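PDB 7OSK: arabinogalactan endo-1,4-beta-galactosidase from Ignisphaera aggregans, which probably hydrolyses internal beta-1,4-galactosidic linkages of galactan and arabinogalactan through the calcium-binding family 53 catalytic domain described here, one part of a longer protein. Local coordinates for residues 160-165 with 213-218; 275-280 with 336-341; 376-381 with 386-391. One frame throughout, in Å; residues are numbered along the deposited sequence.

How the contacts relate
All three contacts lie in one (beta/alpha)8-barrel catalytic domain, but no two of them touch. Contact 1 and contact 2 each join neighbouring helices of the outer ring, at different places round it, their centres 32 Å apart. Contact 3 instead joins the loop after the last barrel strand to the segment running into helix 390-393, across the chain's centre from contact 1. Contacts 1 and 3 are buried and purely apolar between their segments: small aliphatic groups in the first, leucine and phenylalanine in the third. Contact 2 is mixed, with valine and leucine inside and an arginine-glutamate salt bridge at the surface. Its helix 324-342 also touches 386-391.

Contact 1: 160-165 with 213-218; sequences ELVEAV and LKAAIS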
ATOM      1  N   GLU A 160      28.315   5.190   4.291  1.00 26.43           N
ATOM      2  CA  GLU A 160      28.205   4.234   3.198  1.00 24.56           C
ATOM      3  C   GLU A 160      26.741   3.890   2.938  1.00 25.14           C
ATOM      4  O   GLU A 160      26.349   3.613   1.805  1.00 26.14           O
ATOM      5  CB  GLU A 160      29.002   2.965   3.511  1.00 26.12           C
ATOM      6  CG  GLU A 160      30.493   3.203   3.720  1.00 29.31           C
ATOM      7  CD  GLU A 160      31.232   1.951   4.166  1.00 31.01           C
ATOM      8  OE1 GLU A 160      30.608   0.871   4.210  1.00 29.83           O
ATOM      9  OE2 GLU A 160      32.438   2.045   4.473  1.00 33.06           O
ATOM     10  N   LEU A 161      25.936   3.918   3.994  1.00 24.58           N
ATOM     11  CA  LEU A 161      24.517   3.603   3.881  1.00 24.11           C
ATOM     12  C   LEU A 161      23.776   4.696   3.119  1.00 24.90           C
ATOM     13  O   LEU A 161      22.882   4.409   2.324  1.00 23.88           O
ATOM     14  CB  LEU A 161      23.900   3.410   5.270  1.00 24.77           C
ATOM     15  CG  LEU A 161      22.435   2.971   5.326  1.00 22.41           C
ATOM     16  CD1 LEU A 161      22.225   1.641   4.613  1.00 23.18           C
ATOM     17  CD2 LEU A 161      21.970   2.880   6.774  1.00 22.37           C
ATOM     18  N   VAL A 162      24.149   5.950   3.368  1.00 22.86           N
ATOM     19  CA  VAL A 162      23.569   7.074   2.641  1.00 24.85           C
ATOM     20  C   VAL A 162      23.865   6.928   1.154  1.00 26.44           C
ATOM     21  O   VAL A 162      23.011   7.196   0.308  1.00 26.42           O
ATOM     22  CB  VAL A 162      24.117   8.432   3.142  1.00 24.69           C
ATOM     23  CG1 VAL A 162      23.563   9.580   2.307  1.00 22.03           C
ATOM     24  CG2 VAL A 162      23.777   8.640   4.608  1.00 24.62           C
ATOM     25  N   GLU A 163      25.087   6.505   0.845  1.00 26.32           N
ATOM     26  CA  GLU A 163      25.492   6.281  -0.535  1.00 28.87           C
ATOM     27  C   GLU A 163      24.726   5.102  -1.131  1.00 26.56           C
ATOM     28  O   GLU A 163      24.542   5.020  -2.345  1.00 26.83           O
ATOM     29  CB  GLU A 163      27.002   6.028  -0.616  1.00 31.12           C
ATOM     30  CG  GLU A 163      27.593   6.233  -2.004  1.00 36.56           C
ATOM     31  CD  GLU A 163      27.660   7.700  -2.399  1.00 46.79           C
ATOM     32  OE1 GLU A 163      28.501   8.430  -1.831  1.00 50.29           O
ATOM     33  OE2 GLU A 163      26.874   8.123  -3.275  1.00 43.70           O
ATOM     34  N   ALA A 164      24.277   4.195  -0.267  1.00 27.51           N
ATOM     35  CA  ALA A 164      23.574   2.995  -0.708  1.00 25.64           C
ATOM     36  C   ALA A 164      22.121   3.289  -1.067  1.00 26.28           C
ATOM     37  O   ALA A 164      21.644   2.873  -2.123  1.00 25.27           O
ATOM     38  CB  ALA A 164      23.642   1.917   0.362  1.00 26.88           C
ATOM     39  N   VAL A 165      21.415   3.997  -0.189  1.00 25.67           N
ATOM     40  CA  VAL A 165      20.013   4.321  -0.438  1.00 24.33           C
ATOM     41  C   VAL A 165      19.869   5.199  -1.676  1.00 24.36           C
ATOM     42  O   VAL A 165      18.910   5.057  -2.435  1.00 24.63           O
ATOM     43  CB  VAL A 165      19.356   5.033   0.767  1.00 21.09           C
ATOM     44  CG1 VAL A 165      19.181   4.060   1.919  1.00 24.11           C
ATOM     45  CG2 VAL A 165      20.167   6.247   1.200  1.00 24.17           C
ATOM     46  N   LEU A 213      16.504   9.590   4.760  1.00 21.58           N
ATOM     47  CA  LEU A 213      15.231   9.923   4.138  1.00 20.34           C
ATOM     48  C   LEU A 213      15.458  10.911   2.998  1.00 21.69           C
ATOM     49  O   LEU A 213      14.910  10.752   1.908  1.00 21.98           O
ATOM     50  CB  LEU A 213      14.264  10.504   5.173  1.00 19.86           C
ATOM     51  CG  LEU A 213      12.782  10.138   5.056  1.00 21.20           C
ATOM     52  CD1 LEU A 213      12.566   8.633   5.050  1.00 20.85           C
ATOM     53  CD2 LEU A 213      12.008  10.769   6.202  1.00 17.85           C
ATOM     54  N   LYS A 214      16.283  11.923   3.251  1.00 21.22           N
ATOM     55  CA  LYS A 214      16.631  12.908   2.231  1.00 19.25           C
ATOM     56  C   LYS A 214      17.404  12.282   1.072  1.00 19.22           C
ATOM     57  O   LYS A 214      17.197  12.641  -0.085  1.00 20.36           O
ATOM     58  CB  LYS A 214      17.459  14.039   2.844  1.00 20.96           C
ATOM     59  CG  LYS A 214      16.652  15.050   3.642  1.00 20.91           C
ATOM     60  CD  LYS A 214      17.547  16.155   4.184  1.00 20.45           C
ATOM     61  CE  LYS A 214      16.741  17.236   4.882  1.00 21.90           C
ATOM     62  NZ  LYS A 214      17.614  18.288   5.466  1.00 21.99           N
ATOM     63  N   ALA A 215      18.297  11.351   1.396  1.00 21.24           N
ATOM     64  CA  ALA A 215      19.140  10.700   0.397  1.00 20.66           C
ATOM     65  C   ALA A 215      18.311   9.967  -0.652  1.00 21.60           C
ATOM     66  O   ALA A 215      18.598  10.039  -1.848  1.00 21.16           O
ATOM     67  CB  ALA A 215      20.094   9.736   1.071  1.00 22.59           C
ATOM     68  N   ALA A 216      17.288   9.254  -0.195  1.00 20.66           N
ATOM     69  CA  ALA A 216      16.383   8.561  -1.100  1.00 20.41           C
ATOM     70  C   ALA A 216      15.635   9.560  -1.970  1.00 21.09           C
ATOM     71  O   ALA A 216      15.504   9.366  -3.176  1.00 20.93           O
ATOM     72  CB  ALA A 216      15.407   7.708  -0.322  1.00 18.79           C
ATOM     73  N   ILE A 217      15.150  10.631  -1.353  1.00 22.08           N
ATOM     74  CA  ILE A 217      14.393  11.646  -2.074  1.00 21.67           C
ATOM     75  C   ILE A 217      15.258  12.312  -3.143  1.00 21.94           C
ATOM     76  O   ILE A 217      14.796  12.542  -4.257  1.00 20.80           O
ATOM     77  CB  ILE A 217      13.826  12.712  -1.114  1.00 19.07           C
ATOM     78  CG1 ILE A 217      12.823  12.063  -0.160  1.00 18.57           C
ATOM     79  CG2 ILE A 217      13.140  13.832  -1.889  1.00 20.58           C
ATOM     80  CD1 ILE A 217      12.389  12.948   0.981  1.00 20.85           C
ATOM     81  N   SER A 218      16.510  12.616  -2.809  1.00 20.19           N
ATOM     82  CA  SER A 218      17.425  13.201  -3.784  1.00 20.83           C
ATOM     83  C   SER A 218      17.553  12.294  -4.999  1.00 21.74           C
ATOM     84  O   SER A 218      17.668  12.769  -6.127  1.00 23.78           O
ATOM     85  CB  SER A 218      18.804  13.445  -3.169  1.00 20.82           C
ATOM     86  OG  SER A 218      18.808  14.616  -2.372  1.00 22.02           O
TER
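The backbone N of Val165, a residue that packs directly against Ala215, donates to Leu161 O at 2.9 Å, and the same oxygen receives a second, weak bond from Ala164 N. This is ordinary helical bonding within 160-165; no hydrogen bond crosses to 213-218, so the contact itself has to be judged from its apolar distances. These converge on one methyl group. Ala215 CB meets Val165 CG2 at 3.5 Å and Val162 CG1 at 3.7 Å, and the two valine methyls reach it from directions nearly at right angles. The alanine therefore enters the angle between two side chains three residues apart on the facing helix. Each valine offers one branch: with Val162 CG1 anti to the backbone N (chi1 176°), that methyl is carried over to the alanine, while Val165 uses the methyl that sits between its own N and carbonyl carbon. Val165 CG2 also comes within 4.4 Å of the backbone N of Ala216, whose CA is 5.6 Å from the CA of Val165.

The two segments belong to helices 158-178 and 206-223, which flank strand 185-188 in the chain and are consecutive helices of the (beta/alpha)8 barrel. Their local axes come within 8.6 Å and run broadly in the same direction, 32° apart. Leu212, the residue just before 213-218, touches Leu161, Val162 and Val165 and extends the same apolar seam, while Ala216 leans on Ile188 of the strand beneath.

The small side chain of Ala215 is consistent with so near an approach of the axes. With methyl groups making the closest contacts, the interface has no directional bond between the segments to fix its angle.

Contact 2: 275-280 with 336-341; sequences NLVRTL and AALYEE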
ATOM      1  N   ASN A 275     -11.027  12.717  12.379  1.00 27.10           N
ATOM      2  CA  ASN A 275     -10.297  13.679  13.192  1.00 28.01           C
ATOM      3  C   ASN A 275      -8.871  13.865  12.693  1.00 27.14           C
ATOM      4  O   ASN A 275      -8.327  14.968  12.751  1.00 27.75           O
ATOM      5  CB  ASN A 275     -10.281  13.239  14.657  1.00 30.51           C
ATOM      6  CG  ASN A 275     -11.673  13.121  15.245  1.00 32.57           C
ATOM      7  OD1 ASN A 275     -12.566  13.909  14.926  1.00 32.89           O
ATOM      8  ND2 ASN A 275     -11.866  12.132  16.109  1.00 35.05           N
ATOM      9  N   LEU A 276      -8.267  12.787  12.205  1.00 26.19           N
ATOM     10  CA  LEU A 276      -6.912  12.858  11.674  1.00 24.26           C
ATOM     11  C   LEU A 276      -6.870  13.699  10.405  1.00 25.26           C
ATOM     12  O   LEU A 276      -6.003  14.557  10.249  1.00 24.59           O
ATOM     13  CB  LEU A 276      -6.363  11.461  11.380  1.00 25.09           C
ATOM     14  CG  LEU A 276      -4.950  11.450  10.782  1.00 24.27           C
ATOM     15  CD1 LEU A 276      -3.936  11.993  11.784  1.00 23.36           C
ATOM     16  CD2 LEU A 276      -4.564  10.064  10.319  1.00 20.79           C
ATOM     17  N   VAL A 277      -7.806  13.442   9.499  1.00 26.40           N
ATOM     18  CA  VAL A 277      -7.816  14.108   8.204  1.00 25.07           C
ATOM     19  C   VAL A 277      -7.931  15.621   8.368  1.00 26.20           C
ATOM     20  O   VAL A 277      -7.110  16.367   7.836  1.00 26.88           O
ATOM     21  CB  VAL A 277      -8.970  13.592   7.312  1.00 26.75           C
ATOM     22  CG1 VAL A 277      -9.055  14.395   6.014  1.00 30.61           C
ATOM     23  CG2 VAL A 277      -8.782  12.113   7.000  1.00 25.80           C
ATOM     24  N   ARG A 278      -8.941  16.070   9.108  1.00 26.45           N
ATOM     25  CA  ARG A 278      -9.175  17.501   9.278  1.00 27.70           C
ATOM     26  C   ARG A 278      -8.011  18.181  10.002  1.00 25.65           C
ATOM     27  O   ARG A 278      -7.783  19.378   9.840  1.00 28.59           O
ATOM     28  CB  ARG A 278     -10.481  17.750  10.037  1.00 30.75           C
ATOM     29  CG  ARG A 278     -10.429  17.422  11.519  1.00 30.61           C
ATOM     30  CD  ARG A 278     -11.740  17.764  12.204  1.00 32.81           C
ATOM     31  NE  ARG A 278     -12.779  16.764  11.954  1.00 35.05           N
ATOM     32  CZ  ARG A 278     -13.688  16.833  10.983  1.00 38.86           C
ATOM     33  NH1 ARG A 278     -13.712  17.859  10.139  1.00 35.62           N
ATOM     34  NH2 ARG A 278     -14.585  15.863  10.861  1.00 36.66           N
ATOM     35  N   THR A 279      -7.283  17.412  10.803  1.00 23.97           N
ATOM     36  CA  THR A 279      -6.132  17.940  11.527  1.00 25.78           C
ATOM     37  C   THR A 279      -4.950  18.143  10.583  1.00 26.21           C
ATOM     38  O   THR A 279      -4.121  19.027  10.793  1.00 27.24           O
ATOM     39  CB  THR A 279      -5.708  17.001  12.680  1.00 27.24           C
ATOM     40  OG1 THR A 279      -6.842  16.712  13.507  1.00 24.83           O
ATOM     41  CG2 THR A 279      -4.612  17.637  13.530  1.00 23.98           C
ATOM     42  N   LEU A 280      -4.881  17.321   9.541  1.00 26.57           N
ATOM     43  CA  LEU A 280      -3.803  17.410   8.559  1.00 27.42           C
ATOM     44  C   LEU A 280      -4.047  18.513   7.529  1.00 27.04           C
ATOM     45  O   LEU A 280      -3.104  19.161   7.075  1.00 28.11           O
ATOM     46  CB  LEU A 280      -3.621  16.068   7.842  1.00 25.45           C
ATOM     47  CG  LEU A 280      -2.521  15.155   8.394  1.00 23.86           C
ATOM     48  CD1 LEU A 280      -2.707  14.898   9.880  1.00 26.11           C
ATOM     49  CD2 LEU A 280      -2.480  13.838   7.632  1.00 23.57           C
ATOM     50  N   ALA A 336     -15.744   8.551   1.261  1.00 24.55           N
ATOM     51  CA  ALA A 336     -16.585   9.684   1.620  1.00 25.73           C
ATOM     52  C   ALA A 336     -15.954  10.484   2.755  1.00 25.21           C
ATOM     53  O   ALA A 336     -15.835  11.705   2.673  1.00 25.43           O
ATOM     54  CB  ALA A 336     -17.973   9.208   2.014  1.00 26.66           C
ATOM     55  N   ALA A 337     -15.553   9.786   3.812  1.00 26.38           N
ATOM     56  CA  ALA A 337     -14.945  10.429   4.971  1.00 25.27           C
ATOM     57  C   ALA A 337     -13.691  11.201   4.577  1.00 24.79           C
ATOM     58  O   ALA A 337     -13.467  12.314   5.046  1.00 26.28           O
ATOM     59  CB  ALA A 337     -14.613   9.396   6.033  1.00 24.64           C
ATOM     60  N   LEU A 338     -12.876  10.607   3.713  1.00 23.61           N
ATOM     61  CA  LEU A 338     -11.633  11.237   3.292  1.00 24.75           C
ATOM     62  C   LEU A 338     -11.888  12.509   2.490  1.00 25.63           C
ATOM     63  O   LEU A 338     -11.229  13.525   2.705  1.00 24.87           O
ATOM     64  CB  LEU A 338     -10.792  10.261   2.467  1.00 24.55           C
ATOM     65  CG  LEU A 338      -9.492  10.832   1.891  1.00 24.04           C
ATOM     66  CD1 LEU A 338      -8.617  11.429   2.985  1.00 23.53           C
ATOM     67  CD2 LEU A 338      -8.733   9.760   1.126  1.00 22.84           C
ATOM     68  N   TYR A 339     -12.844  12.452   1.567  1.00 24.99           N
ATOM     69  CA  TYR A 339     -13.111  13.580   0.682  1.00 25.14           C
ATOM     70  C   TYR A 339     -13.884  14.690   1.386  1.00 25.43           C
ATOM     71  O   TYR A 339     -13.622  15.872   1.163  1.00 26.40           O
ATOM     72  CB  TYR A 339     -13.883  13.120  -0.558  1.00 24.99           C
ATOM     73  CG  TYR A 339     -14.207  14.250  -1.511  1.00 26.77           C
ATOM     74  CD1 TYR A 339     -13.205  15.079  -1.999  1.00 27.18           C
ATOM     75  CD2 TYR A 339     -15.513  14.488  -1.923  1.00 27.72           C
ATOM     76  CE1 TYR A 339     -13.494  16.117  -2.868  1.00 26.99           C
ATOM     77  CE2 TYR A 339     -15.811  15.523  -2.794  1.00 28.14           C
ATOM     78  CZ  TYR A 339     -14.798  16.335  -3.262  1.00 27.61           C
ATOM     79  OH  TYR A 339     -15.085  17.366  -4.128  1.00 26.14           O
ATOM     80  N   GLU A 340     -14.832  14.306   2.233  1.00 25.32           N
ATOM     81  CA  GLU A 340     -15.673  15.274   2.932  1.00 27.96           C
ATOM     82  C   GLU A 340     -14.865  16.128   3.906  1.00 27.35           C
ATOM     83  O   GLU A 340     -15.244  17.259   4.213  1.00 25.77           O
ATOM     84  CB  GLU A 340     -16.804  14.553   3.672  1.00 26.41           C
ATOM     85  CG  GLU A 340     -17.894  14.028   2.746  1.00 25.90           C
ATOM     86  CD  GLU A 340     -18.872  13.106   3.444  1.00 25.60           C
ATOM     87  OE1 GLU A 340     -18.848  13.047   4.691  1.00 27.55           O
ATOM     88  OE2 GLU A 340     -19.665  12.441   2.743  1.00 26.75           O
ATOM     89  N   GLU A 341     -13.750  15.580   4.381  1.00 27.39           N
ATOM     90  CA  GLU A 341     -12.871  16.282   5.308  1.00 28.25           C
ATOM     91  C   GLU A 341     -11.611  16.767   4.598  1.00 27.65           C
ATOM     92  O   GLU A 341     -11.145  17.884   4.829  1.00 25.50           O
ATOM     93  CB  GLU A 341     -12.486  15.373   6.475  1.00 28.31           C
ATOM     94  CG  GLU A 341     -13.649  14.621   7.100  1.00 28.52           C
ATOM     95  CD  GLU A 341     -14.581  15.516   7.891  1.00 31.47           C
ATOM     96  OE1 GLU A 341     -14.373  16.748   7.898  1.00 33.04           O
ATOM     97  OE2 GLU A 341     -15.520  14.981   8.521  1.00 30.70           O
TER
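Arg278 and Glu341 mark the closest backbone approach, their CA atoms 5.6 Å apart, where two helical segments pass with axes 9.2 Å from each other and N-to-C directions diverging by only 28°. Val277 fills the inner part of this gap. Its CG1 packs on Glu341 CB at 3.6 Å, and its CG2 meets Leu338 CD1 at 4.1 Å. The two branches thus part, one to Leu338 and one to Glu341, three residues further along the partner helix, and the valine crosses both side chains at about a right angle.

Helices 270-283 and 324-342 are neighbours in the outer ring of the (beta/alpha)8 barrel, with strand 287-293 and the short helix 312-318 between them in the chain. Leu338 reaches Ile288 and Val290 of that strand, so the apolar half of the contact continues inward to the barrel wall.

Toward the surface the chemistry changes to a salt bridge. Arg278 NH1 lies 2.6 Å from Glu341 OE1, and Arg278 NH2 lies 2.7 Å from Glu341 OE2. Two nitrogens thus serve two oxygens, yet both hydrogen bonds are weak, consistent with guanidinium and carboxylate planes that stand 85° apart instead of sharing a plane. The side chains reach this meeting lying side by side and pointing the same way, with the arginine bent at chi3 and the glutamate folded at chi2 (-71°). Replacing Glu341 by an alanine would probably leave the guanidinium of Arg278 without its carboxylate mate and free to turn. Glu341 OE2 is also paired with NE of Arg274, which bridges through NH2 to Glu340 OE1.

Contact 3: 376-381 with 386-391; sequences ALFDFN and PSLKVF
The last beta-to-alpha connection of the (beta/alpha)8 barrel, leading from strand 346-352 to helix 390-393, folds back on itself here, so that Leu377 packs against Leu388 and Phe391, and Phe378 against Leu388. The nearest backbone pair is Leu377 and Leu388, with CA atoms 5.9 Å apart. Leu377 CD1 is the focus: it touches Leu388 CD1 at 3.6 Å and Phe391 CE2 at the same distance of 3.6 Å. It approaches the phenylalanine at the ring edge, near the ring plane, so this is not a CH-pi contact over a face. One face of that ring is instead met by Val390 CG1, set off toward the rim, and Leu388 O lies at the edge in the ring plane.

Leu388 splits its branches between two partners. With CG anti to the backbone N (chi1 -176°), the side chain turns so that CD1 packs on Leu377, also lying 3.9 Å from Leu377 CB, while CD2 comes to 4.0 Å from Phe378 CZ. The Phe378 ring meets this methyl obliquely and stacks edge-to-face with Tyr69, beside Ile82 of helix 79-85.

Ser387 OG, 4.4 Å from Leu377 CD2, is satisfied by Gln327 OE1, and NE2 of the same glutamine bonds to Ala376 O; Gln327 thus ties both segments together. The calcium ion, bound by Asn370 and Glu373 among others, lies about 14 Å from the side chain of Phe378, so the contact neighbours that site without belonging to it.

Between the segments themselves the contact is apolar, while Leu377 is also bonded through its backbone to Leu385, just before 386-391, and polar atoms of the buried residues Ser387 and Ala376 find their partner on helix 324-342.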
ATOM      1  N   ALA A 376      -9.526  -9.926   0.802  1.00 23.56           N
ATOM      2  CA  ALA A 376      -9.289  -9.575  -0.594  1.00 22.75           C
ATOM      3  C   ALA A 376     -10.593  -9.115  -1.235  1.00 21.60           C
ATOM      4  O   ALA A 376     -11.657  -9.227  -0.631  1.00 22.62           O
ATOM      5  CB  ALA A 376      -8.706 -10.757  -1.353  1.00 22.51           C
ATOM      6  N   LEU A 377     -10.505  -8.584  -2.451  1.00 19.51           N
ATOM      7  CA  LEU A 377     -11.693  -8.167  -3.192  1.00 21.04           C
ATOM      8  C   LEU A 377     -12.119  -9.247  -4.188  1.00 23.64           C
ATOM      9  O   LEU A 377     -13.021  -9.036  -5.002  1.00 24.79           O
ATOM     10  CB  LEU A 377     -11.436  -6.840  -3.912  1.00 22.05           C
ATOM     11  CG  LEU A 377     -11.209  -5.632  -2.995  1.00 20.65           C
ATOM     12  CD1 LEU A 377     -10.797  -4.405  -3.795  1.00 21.05           C
ATOM     13  CD2 LEU A 377     -12.456  -5.328  -2.179  1.00 23.64           C
ATOM     14  N   PHE A 378     -11.461 -10.403  -4.109  1.00 23.33           N
ATOM     15  CA  PHE A 378     -11.821 -11.583  -4.888  1.00 22.33           C
ATOM     16  C   PHE A 378     -12.081 -12.736  -3.925  1.00 23.09           C
ATOM     17  O   PHE A 378     -11.496 -12.777  -2.842  1.00 24.17           O
ATOM     18  CB  PHE A 378     -10.706 -11.958  -5.868  1.00 21.17           C
ATOM     19  CG  PHE A 378     -10.423 -10.909  -6.903  1.00 21.26           C
ATOM     20  CD1 PHE A 378      -9.644  -9.807  -6.596  1.00 21.91           C
ATOM     21  CD2 PHE A 378     -10.923 -11.032  -8.190  1.00 25.64           C
ATOM     22  CE1 PHE A 378      -9.377  -8.840  -7.549  1.00 20.85           C
ATOM     23  CE2 PHE A 378     -10.659 -10.068  -9.149  1.00 23.97           C
ATOM     24  CZ  PHE A 378      -9.884  -8.972  -8.827  1.00 22.67           C
ATOM     25  N   ASP A 379     -12.948 -13.672  -4.305  1.00 23.53           N
ATOM     26  CA  ASP A 379     -13.218 -14.821  -3.444  1.00 24.59           C
ATOM     27  C   ASP A 379     -12.134 -15.884  -3.613  1.00 23.58           C
ATOM     28  O   ASP A 379     -11.166 -15.686  -4.349  1.00 22.68           O
ATOM     29  CB  ASP A 379     -14.610 -15.412  -3.721  1.00 28.30           C
ATOM     30  CG  ASP A 379     -14.784 -15.905  -5.152  1.00 26.34           C
ATOM     31  OD1 ASP A 379     -13.804 -16.363  -5.778  1.00 25.63           O
ATOM     32  OD2 ASP A 379     -15.931 -15.847  -5.644  1.00 25.62           O
ATOM     33  N   PHE A 380     -12.309 -17.012  -2.934  1.00 22.86           N
ATOM     34  CA  PHE A 380     -11.301 -18.066  -2.915  1.00 25.29           C
ATOM     35  C   PHE A 380     -11.113 -18.681  -4.296  1.00 25.18           C
ATOM     36  O   PHE A 380     -10.033 -19.170  -4.628  1.00 24.66           O
ATOM     37  CB  PHE A 380     -11.687 -19.146  -1.902  1.00 24.62           C
ATOM     38  CG  PHE A 380     -11.989 -18.607  -0.529  1.00 25.18           C
ATOM     39  CD1 PHE A 380     -11.425 -17.417  -0.100  1.00 25.53           C
ATOM     40  CD2 PHE A 380     -12.839 -19.284   0.329  1.00 25.62           C
ATOM     41  CE1 PHE A 380     -11.700 -16.915   1.157  1.00 26.75           C
ATOM     42  CE2 PHE A 380     -13.115 -18.787   1.592  1.00 24.99           C
ATOM     43  CZ  PHE A 380     -12.546 -17.600   2.004  1.00 25.83           C
ATOM     44  N   ASN A 381     -12.169 -18.649  -5.101  1.00 26.46           N
ATOM     45  CA  ASN A 381     -12.114 -19.181  -6.456  1.00 28.01           C
ATOM     46  C   ASN A 381     -11.556 -18.158  -7.445  1.00 25.85           C
ATOM     47  O   ASN A 381     -11.546 -18.389  -8.654  1.00 25.50           O
ATOM     48  CB  ASN A 381     -13.504 -19.641  -6.894  1.00 27.19           C
ATOM     49  CG  ASN A 381     -14.072 -20.715  -5.985  1.00 27.65           C
ATOM     50  OD1 ASN A 381     -13.347 -21.590  -5.510  1.00 26.64           O
ATOM     51  ND2 ASN A 381     -15.375 -20.649  -5.733  1.00 27.04           N
ATOM     52  N   PRO A 386     -18.722  -8.840  -5.672  1.00 32.86           N
ATOM     53  CA  PRO A 386     -19.548  -7.722  -6.141  1.00 33.77           C
ATOM     54  C   PRO A 386     -19.227  -6.404  -5.438  1.00 30.72           C
ATOM     55  O   PRO A 386     -19.765  -5.368  -5.823  1.00 32.57           O
ATOM     56  CB  PRO A 386     -20.979  -8.179  -5.825  1.00 42.50           C
ATOM     57  CG  PRO A 386     -20.836  -9.224  -4.775  1.00 36.13           C
ATOM     58  CD  PRO A 386     -19.525  -9.895  -5.029  1.00 33.06           C
ATOM     59  N   SER A 387     -18.361  -6.447  -4.428  1.00 31.17           N
ATOM     60  CA  SER A 387     -17.948  -5.240  -3.715  1.00 31.18           C
ATOM     61  C   SER A 387     -16.766  -4.558  -4.401  1.00 26.76           C
ATOM     62  O   SER A 387     -16.298  -3.514  -3.952  1.00 26.11           O
ATOM     63  CB  SER A 387     -17.590  -5.573  -2.263  1.00 28.03           C
ATOM     64  OG  SER A 387     -16.624  -6.605  -2.194  1.00 27.44           O
ATOM     65  N   LEU A 388     -16.284  -5.152  -5.486  1.00 28.20           N
ATOM     66  CA  LEU A 388     -15.188  -4.569  -6.250  1.00 27.40           C
ATOM     67  C   LEU A 388     -15.689  -3.386  -7.071  1.00 27.16           C
ATOM     68  O   LEU A 388     -14.898  -2.577  -7.551  1.00 27.69           O
ATOM     69  CB  LEU A 388     -14.549  -5.621  -7.162  1.00 27.29           C
ATOM     70  CG  LEU A 388     -13.316  -5.203  -7.969  1.00 24.74           C
ATOM     71  CD1 LEU A 388     -12.184  -4.725  -7.071  1.00 24.83           C
ATOM     72  CD2 LEU A 388     -12.852  -6.355  -8.839  1.00 26.19           C
ATOM     73  N   LYS A 389     -17.007  -3.289  -7.223  1.00 28.45           N
ATOM     74  CA  LYS A 389     -17.624  -2.197  -7.968  1.00 29.37           C
ATOM     75  C   LYS A 389     -17.746  -0.936  -7.118  1.00 28.34           C
ATOM     76  O   LYS A 389     -18.320   0.062  -7.555  1.00 28.68           O
ATOM     77  CB  LYS A 389     -19.010  -2.607  -8.472  1.00 31.54           C
ATOM     78  CG  LYS A 389     -19.014  -3.809  -9.395  1.00 32.75           C
ATOM     79  CD  LYS A 389     -20.436  -4.210  -9.749  1.00 35.61           C
ATOM     80  CE  LYS A 389     -20.466  -5.412 -10.675  1.00 39.02           C
ATOM     81  NZ  LYS A 389     -21.860  -5.851 -10.961  1.00 39.10           N
ATOM     82  N   VAL A 390     -17.216  -0.984  -5.902  1.00 27.73           N
ATOM     83  CA  VAL A 390     -17.298   0.156  -4.998  1.00 27.76           C
ATOM     84  C   VAL A 390     -16.504   1.334  -5.557  1.00 26.19           C
ATOM     85  O   VAL A 390     -16.850   2.490  -5.324  1.00 26.33           O
ATOM     86  CB  VAL A 390     -16.783  -0.205  -3.585  1.00 27.77           C
ATOM     87  CG1 VAL A 390     -15.287  -0.510  -3.612  1.00 26.49           C
ATOM     88  CG2 VAL A 390     -17.090   0.912  -2.595  1.00 27.09           C
ATOM     89  N   PHE A 391     -15.448   1.036  -6.307  1.00 26.93           N
ATOM     90  CA  PHE A 391     -14.603   2.074  -6.893  1.00 27.09           C
ATOM     91  C   PHE A 391     -15.218   2.681  -8.157  1.00 29.73           C
ATOM     92  O   PHE A 391     -14.595   3.512  -8.821  1.00 27.66           O
ATOM     93  CB  PHE A 391     -13.221   1.506  -7.220  1.00 25.97           C
ATOM     94  CG  PHE A 391     -12.564   0.804  -6.066  1.00 26.75           C
ATOM     95  CD1 PHE A 391     -11.828   1.515  -5.134  1.00 25.53           C
ATOM     96  CD2 PHE A 391     -12.675  -0.568  -5.917  1.00 26.93           C
ATOM     97  CE1 PHE A 391     -11.221   0.874  -4.075  1.00 25.01           C
ATOM     98  CE2 PHE A 391     -12.066  -1.215  -4.857  1.00 26.07           C
ATOM     99  CZ  PHE A 391     -11.339  -0.492  -3.935  1.00 23.89           C
TER